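Long-range contacts in SAM-dependent methyltransferase (Anabaena variabilis ATCC 29413, PDB 3GGD), which binds S-adenosyl-L-homocysteine and probably transfers the methyl group of S-adenosyl-L-methionine to an acceptor substrate: residues S148-L153 and P209-L214; G157-I162 and A240-R245. All blocks are in the same frame, centred on the assembly; numbering follows the deposited sequence. Where two conformers were deposited one is given.

Contact 1 (S148-L153 and P209-L214); sequences SLRILL and PDFEIL. With CO (cobalt (II) ion), chain C; EDO (1,2-ethanediol), chain O.
R150, on helix 142-153, grips D210 side-on, its NE and NH2 each bonded to a different carboxylate oxygen. NH2 to OD1 of D210 is 2.8 Å, nearly straight and in the guanidinium plane; NE to OD2 of D210 is 2.9 Å, with that oxygen tilted somewhat from the plane. Both oxygens accept through their syn lone pairs, and the two flat groups lie 27° apart, so this is a two-pronged salt bridge close to coplanar. The arginine chain runs straight to CD and then bends (chi3 -69°), which turns NE as well as NH2 to the aspartate. D210 OD2 also binds the cobalt ion at 2.0 Å, sharing it with H244; two positive partners on one oxygen would be expected to favour the ionised carboxylate. NH2 has a further acceptor in Y207 O, which helps to fix the rotation of the guanidinium.

This charged half lies on the solvent side, next to exposed P209. One step inward the contact turns apolar and closer-packed: CD1 of L153 comes obliquely to CE2 of F211, 3.7 Å away. A chi1 of -76° sets the F211 ring beside the helix, its edge at R150 NE. F208 and H244 meet the same ring edge-to-face, and both L153 and F211 are buried. The C-terminal end of helix 142-153 thus meets the start of strand 211-217, while its other side packs on strands 127-131 and 60-63. The helix links parallel strands 127-131 and 158-164, a beta-alpha-beta crossover of the Rossmann-like methyltransferase fold.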
loop_
_atom_site.group_PDB
_atom_site.type_symbol
_atom_site.label_atom_id
_atom_site.label_comp_id
_atom_site.label_asym_id
_atom_site.label_seq_id
_atom_site.Cartn_x
_atom_site.Cartn_y
_atom_site.Cartn_z
ATOM N N SER A 148 -10.875 9.024 3.450
ATOM C CA SER A 148 -11.342 7.654 3.371
ATOM C C SER A 148 -10.888 6.815 4.555
ATOM O O SER A 148 -11.671 6.078 5.159
ATOM C CB SER A 148 -10.915 7.034 2.038
ATOM O OG SER A 148 -11.593 7.648 0.935
ATOM N N LEU A 149 -9.614 6.921 4.892
ATOM C CA LEU A 149 -9.056 6.150 5.965
ATOM C C LEU A 149 -9.668 6.507 7.321
ATOM O O LEU A 149 -9.949 5.629 8.113
ATOM C CB LEU A 149 -7.513 6.278 5.961
ATOM C CG LEU A 149 -6.857 5.660 4.698
ATOM C CD1 LEU A 149 -5.372 6.093 4.516
ATOM C CD2 LEU A 149 -6.946 4.085 4.618
ATOM N N ARG A 150 -9.855 7.801 7.563
ATOM C CA ARG A 150 -10.431 8.324 8.771
ATOM C C ARG A 150 -11.853 7.751 8.933
ATOM O O ARG A 150 -12.248 7.355 10.023
ATOM C CB ARG A 150 -10.472 9.874 8.700
ATOM C CG ARG A 150 -11.211 10.535 9.867
ATOM C CD ARG A 150 -11.280 12.054 9.829
ATOM N NE ARG A 150 -9.935 12.554 10.051
ATOM C CZ ARG A 150 -9.063 12.913 9.115
ATOM N NH1 ARG A 150 -9.388 12.962 7.817
ATOM N NH2 ARG A 150 -7.836 13.239 9.499
ATOM N N ILE A 151 -12.606 7.726 7.841
ATOM C CA ILE A 151 -13.952 7.201 7.833
ATOM C C ILE A 151 -13.947 5.691 8.180
ATOM O O ILE A 151 -14.712 5.248 9.052
ATOM C CB ILE A 151 -14.614 7.420 6.460
ATOM C CG1 ILE A 151 -14.876 8.925 6.220
ATOM C CG2 ILE A 151 -15.925 6.615 6.360
ATOM C CD1 ILE A 151 -15.215 9.282 4.738
ATOM N N LEU A 152 -13.063 4.917 7.557
ATOM C CA LEU A 152 -13.053 3.474 7.827
ATOM C C LEU A 152 -12.666 3.091 9.278
ATOM O O LEU A 152 -13.205 2.104 9.866
ATOM C CB LEU A 152 -12.107 2.771 6.849
ATOM C CG LEU A 152 -12.519 2.803 5.369
ATOM C CD1 LEU A 152 -11.374 2.324 4.438
ATOM C CD2 LEU A 152 -13.852 2.003 5.114
ATOM N N LEU A 153 -11.706 3.845 9.838
ATOM C CA LEU A 153 -11.181 3.581 11.164
ATOM C C LEU A 153 -12.133 3.956 12.296
ATOM O O LEU A 153 -12.184 3.283 13.346
ATOM C CB LEU A 153 -9.879 4.364 11.358
ATOM C CG LEU A 153 -8.682 3.836 10.544
ATOM C CD1 LEU A 153 -7.583 4.907 10.383
ATOM C CD2 LEU A 153 -8.132 2.505 11.149
ATOM N N PRO A 209 -4.005 14.922 11.746
ATOM C CA PRO A 209 -3.676 15.662 12.959
ATOM C C PRO A 209 -4.503 15.198 14.186
ATOM O O PRO A 209 -4.113 15.452 15.321
ATOM C CB PRO A 209 -3.990 17.120 12.584
ATOM C CG PRO A 209 -5.010 16.992 11.530
ATOM C CD PRO A 209 -4.651 15.756 10.736
ATOM N N ASP A 210 -5.647 14.560 13.935
ATOM C CA ASP A 210 -6.522 14.042 14.972
ATOM C C ASP A 210 -6.127 12.622 15.406
ATOM O O ASP A 210 -6.850 11.986 16.150
ATOM C CB ASP A 210 -7.999 14.079 14.526
ATOM C CG ASP A 210 -8.257 13.500 13.125
ATOM O OD1 ASP A 210 -7.320 13.382 12.291
ATOM O OD2 ASP A 210 -9.457 13.273 12.814
ATOM N N PHE A 211 -4.980 12.130 14.951
ATOM C CA PHE A 211 -4.539 10.786 15.338
ATOM C C PHE A 211 -3.297 10.783 16.238
ATOM O O PHE A 211 -2.444 11.646 16.149
ATOM C CB PHE A 211 -4.274 9.919 14.094
ATOM C CG PHE A 211 -5.530 9.425 13.427
ATOM C CD1 PHE A 211 -6.403 10.329 12.810
ATOM C CD2 PHE A 211 -5.880 8.072 13.465
ATOM C CE1 PHE A 211 -7.592 9.893 12.219
ATOM C CE2 PHE A 211 -7.078 7.634 12.884
ATOM C CZ PHE A 211 -7.920 8.530 12.252
ATOM N N GLU A 212 -3.239 9.783 17.108
ATOM C CA GLU A 212 -2.094 9.481 17.955
ATOM C C GLU A 212 -1.231 8.482 17.188
ATOM O O GLU A 212 -1.774 7.611 16.516
ATOM C CB GLU A 212 -2.598 8.816 19.246
ATOM C CG GLU A 212 -1.567 8.674 20.340
ATOM C CD GLU A 212 -2.075 7.904 21.556
ATOM O OE1 GLU A 212 -3.282 7.565 21.618
ATOM O OE2 GLU A 212 -1.250 7.618 22.439
ATOM N N ILE A 213 0.092 8.611 17.266
ATOM C CA ILE A 213 0.995 7.617 16.719
ATOM C C ILE A 213 1.314 6.676 17.885
ATOM O O ILE A 213 1.887 7.093 18.863
ATOM C CB ILE A 213 2.294 8.245 16.179
ATOM C CG1 ILE A 213 1.962 9.246 15.062
ATOM C CG2 ILE A 213 3.341 7.109 15.781
ATOM C CD1 ILE A 213 3.142 10.080 14.544
ATOM N N LEU A 214 0.896 5.420 17.791
ATOM C CA LEU A 214 1.157 4.457 18.875
ATOM C C LEU A 214 2.572 3.918 18.802
ATOM O O LEU A 214 3.165 3.589 19.822
ATOM C CB LEU A 214 0.163 3.289 18.804
ATOM C CG LEU A 214 -1.327 3.694 18.869
ATOM C CD1 LEU A 214 -2.171 2.434 18.976
ATOM C CD2 LEU A 214 -1.595 4.695 20.031
HETATM CO CO CO C . -11.032 13.171 14.073
HETATM C C1 EDO O . 1.492 11.344 17.781
HETATM O O1 EDO O . 0.878 10.949 18.986
HETATM C C2 EDO O . 2.069 12.740 17.883
HETATM O O2 EDO O . 2.348 13.150 16.552
#

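Contact 2 (G157-I162 and A240-R245); sequences GAMYLI and AVIKHR. With CO (cobalt (II) ion), chain C; SO4 (sulfate ion), chain I.
Antiparallel strand pairing defines this buried contact, in which strand 158-164, the fifth in chain order, meets the reversed strand 237-244. The axes of residues 158-162 and 240-244 approach to 4.7 Å, at 155° between their directions. Two hydrogen-bonded pairs hold them: M159 N gives to I242 O at 3.0 Å and receives through its own O from I242 N at 2.9 Å, while L161 and A240 exchange a like pair of bonds. Strand 237-244 is inserted between 158-164 and 211-217, antiparallel to both, and this reversed seventh strand in the order 3-2-1-4-5-7-6 is the hallmark of the class I methyltransferase fold.

On one face selenomethionine M159 and I242 lie side by side, pointing the same way; a bend at chi3 (58°) brings CE of M159 to 3.5 Å from CD1 of I242, and F208 packs on both. On the other face V241 CG2 sits at the edge of the Y160 ring, in its plane, 3.8 Å from CD1 of Y160, and the two side chains cross at about a right angle. The Y160 hydroxyl is held by D46 and R49.

K243 lays its CG 3.5 Å from G157 O and bends at its end (chi4 -71°) to bring NZ to a sulfate, probably from the crystallisation liquor, through weak bonds. Replacing K243 by an alanine would probably uncover one side of the G157 carbonyl. A water donates to G157 O at 2.7 Å and accepts from H244 N, bridging G157, just before its strand, to the end of the other, where H244 NE2 binds cobalt and ND1 donates to OXT of R245.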
loop_
_atom_site.group_PDB
_atom_site.type_symbol
_atom_site.label_atom_id
_atom_site.label_comp_id
_atom_site.label_asym_id
_atom_site.label_seq_id
_atom_site.Cartn_x
_atom_site.Cartn_y
_atom_site.Cartn_z
ATOM N N GLY A 157 -10.869 1.740 15.456
ATOM C CA GLY A 157 -9.882 1.154 14.563
ATOM C C GLY A 157 -8.462 1.677 14.708
ATOM O O GLY A 157 -8.269 2.838 15.041
ATOM N N ALA A 158 -7.480 0.818 14.433
ATOM C CA ALA A 158 -6.078 1.237 14.350
ATOM C C ALA A 158 -5.575 0.855 12.956
ATOM O O ALA A 158 -6.082 -0.083 12.330
ATOM C CB ALA A 158 -5.179 0.603 15.470
HETATM N N MSE A 159 -4.584 1.609 12.476
HETATM C CA MSE A 159 -4.003 1.396 11.165
HETATM C C MSE A 159 -2.515 1.227 11.281
HETATM O O MSE A 159 -1.841 2.067 11.879
HETATM C CB MSE A 159 -4.252 2.585 10.218
HETATM C CG MSE A 159 -3.489 2.449 8.947
HETATM SE SE MSE A 159 -4.058 3.618 7.504
HETATM C CE MSE A 159 -3.831 5.360 8.357
ATOM N N TYR A 160 -2.018 0.154 10.674
ATOM C CA TYR A 160 -0.606 0.019 10.430
ATOM C C TYR A 160 -0.392 0.342 8.954
ATOM O O TYR A 160 -1.072 -0.221 8.090
ATOM C CB TYR A 160 -0.113 -1.414 10.649
ATOM C CG TYR A 160 1.353 -1.629 10.199
ATOM C CD1 TYR A 160 2.418 -1.338 11.043
ATOM C CD2 TYR A 160 1.654 -2.135 8.933
ATOM C CE1 TYR A 160 3.738 -1.575 10.646
ATOM C CE2 TYR A 160 2.971 -2.357 8.519
ATOM C CZ TYR A 160 4.001 -2.071 9.387
ATOM O OH TYR A 160 5.274 -2.345 8.985
ATOM N N LEU A 161 0.530 1.255 8.678
ATOM C CA LEU A 161 0.939 1.509 7.295
ATOM C C LEU A 161 2.472 1.513 7.176
ATOM O O LEU A 161 3.191 1.874 8.111
ATOM C CB LEU A 161 0.372 2.805 6.734
ATOM C CG LEU A 161 0.927 4.169 7.211
ATOM C CD1 LEU A 161 0.396 5.303 6.227
ATOM C CD2 LEU A 161 0.549 4.455 8.636
ATOM N N ILE A 162 2.938 1.028 6.025
ATOM C CA ILE A 162 4.360 1.029 5.678
ATOM C C ILE A 162 4.431 1.583 4.240
ATOM O O ILE A 162 3.690 1.168 3.346
ATOM C CB ILE A 162 5.021 -0.358 5.878
ATOM C CG1 ILE A 162 6.527 -0.251 5.565
ATOM C CG2 ILE A 162 4.259 -1.489 5.050
ATOM C CD1 ILE A 162 7.370 -1.542 5.808
ATOM N N ALA A 240 4.212 3.250 10.625
ATOM C CA ALA A 240 3.575 3.731 11.842
ATOM C C ALA A 240 2.301 2.946 12.153
ATOM O O ALA A 240 1.653 2.378 11.257
ATOM C CB ALA A 240 3.260 5.279 11.749
ATOM N N VAL A 241 1.977 2.894 13.444
ATOM C CA VAL A 241 0.644 2.475 13.867
ATOM C C VAL A 241 -0.028 3.728 14.462
ATOM O O VAL A 241 0.524 4.358 15.381
ATOM C CB VAL A 241 0.668 1.335 14.930
ATOM C CG1 VAL A 241 -0.744 0.987 15.314
ATOM C CG2 VAL A 241 1.426 0.084 14.401
ATOM N N ILE A 242 -1.209 4.075 13.927
ATOM C CA ILE A 242 -1.953 5.252 14.387
ATOM C C ILE A 242 -3.388 4.878 14.778
ATOM O O ILE A 242 -3.955 3.892 14.278
ATOM C CB ILE A 242 -1.903 6.420 13.345
ATOM C CG1 ILE A 242 -2.787 6.128 12.105
ATOM C CG2 ILE A 242 -0.435 6.689 12.911
ATOM C CD1 ILE A 242 -2.913 7.335 11.123
ATOM N N LYS A 243 -3.953 5.655 15.697
ATOM C CA LYS A 243 -5.316 5.461 16.168
ATOM C C LYS A 243 -5.881 6.852 16.539
ATOM O O LYS A 243 -5.143 7.704 17.038
ATOM C CB LYS A 243 -5.288 4.528 17.359
ATOM C CG LYS A 243 -6.656 4.094 17.908
ATOM C CD LYS A 243 -6.469 2.969 18.913
ATOM C CE LYS A 243 -7.790 2.429 19.457
ATOM N NZ LYS A 243 -8.364 3.492 20.357
ATOM N N HIS A 244 -7.161 7.098 16.255
ATOM C CA HIS A 244 -7.746 8.402 16.574
ATOM C C HIS A 244 -7.485 8.744 18.055
ATOM O O HIS A 244 -7.616 7.894 18.974
ATOM C CB HIS A 244 -9.249 8.488 16.179
ATOM C CG HIS A 244 -9.792 9.890 16.120
ATOM N ND1 HIS A 244 -9.972 10.646 17.251
ATOM C CD2 HIS A 244 -10.194 10.671 15.081
ATOM C CE1 HIS A 244 -10.438 11.844 16.920
ATOM N NE2 HIS A 244 -10.602 11.887 15.613
ATOM N N ARG A 245 -7.112 9.998 18.296
ATOM C CA ARG A 245 -6.903 10.462 19.664
ATOM C C ARG A 245 -8.216 10.445 20.450
ATOM O O ARG A 245 -8.191 10.488 21.684
ATOM C CB ARG A 245 -6.329 11.887 19.658
ATOM C CG ARG A 245 -7.326 12.947 19.242
ATOM C CD ARG A 245 -6.649 14.313 19.035
ATOM N NE ARG A 245 -7.638 15.340 18.726
ATOM C CZ ARG A 245 -7.410 16.649 18.757
ATOM N NH1 ARG A 245 -6.214 17.123 19.035
ATOM N NH2 ARG A 245 -8.390 17.499 18.501
ATOM O OXT ARG A 245 -9.332 10.386 19.868
HETATM CO CO CO C . -11.032 13.171 14.073
HETATM S S SO4 I . -11.362 2.376 21.605
HETATM O O1 SO4 I . -12.373 1.604 22.326
HETATM O O2 SO4 I . -10.577 1.466 20.769
HETATM O O3 SO4 I . -10.476 3.076 22.536
HETATM O O4 SO4 I . -12.065 3.340 20.768
HETATM O O HOH W 1 -9.000 5.439 14.899
#

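In the fold
Contacts 1 and 2 meet along neighbouring strands 211-217 and 237-244, which run antiparallel to each other; their centres are 6 Å apart. Strand 211-217 continues contact 2 outward through probable hydrogen bonds from L214 N to V241 O (2.7 Å) and from E212 N to K243 O (2.8 Å). The chain visits the two contacts alternately, so each joins an earlier part of the chain to one of its last two strands. The cobalt ion draws D210 from contact 1 and H244 from contact 2. Near the cofactor site, S148 OG bonds to O of G110, which binds S-adenosyl-L-homocysteine, and the Y160 side chain lies about 6 Å from that of R131, another binding residue, and about 10 Å from the ligand.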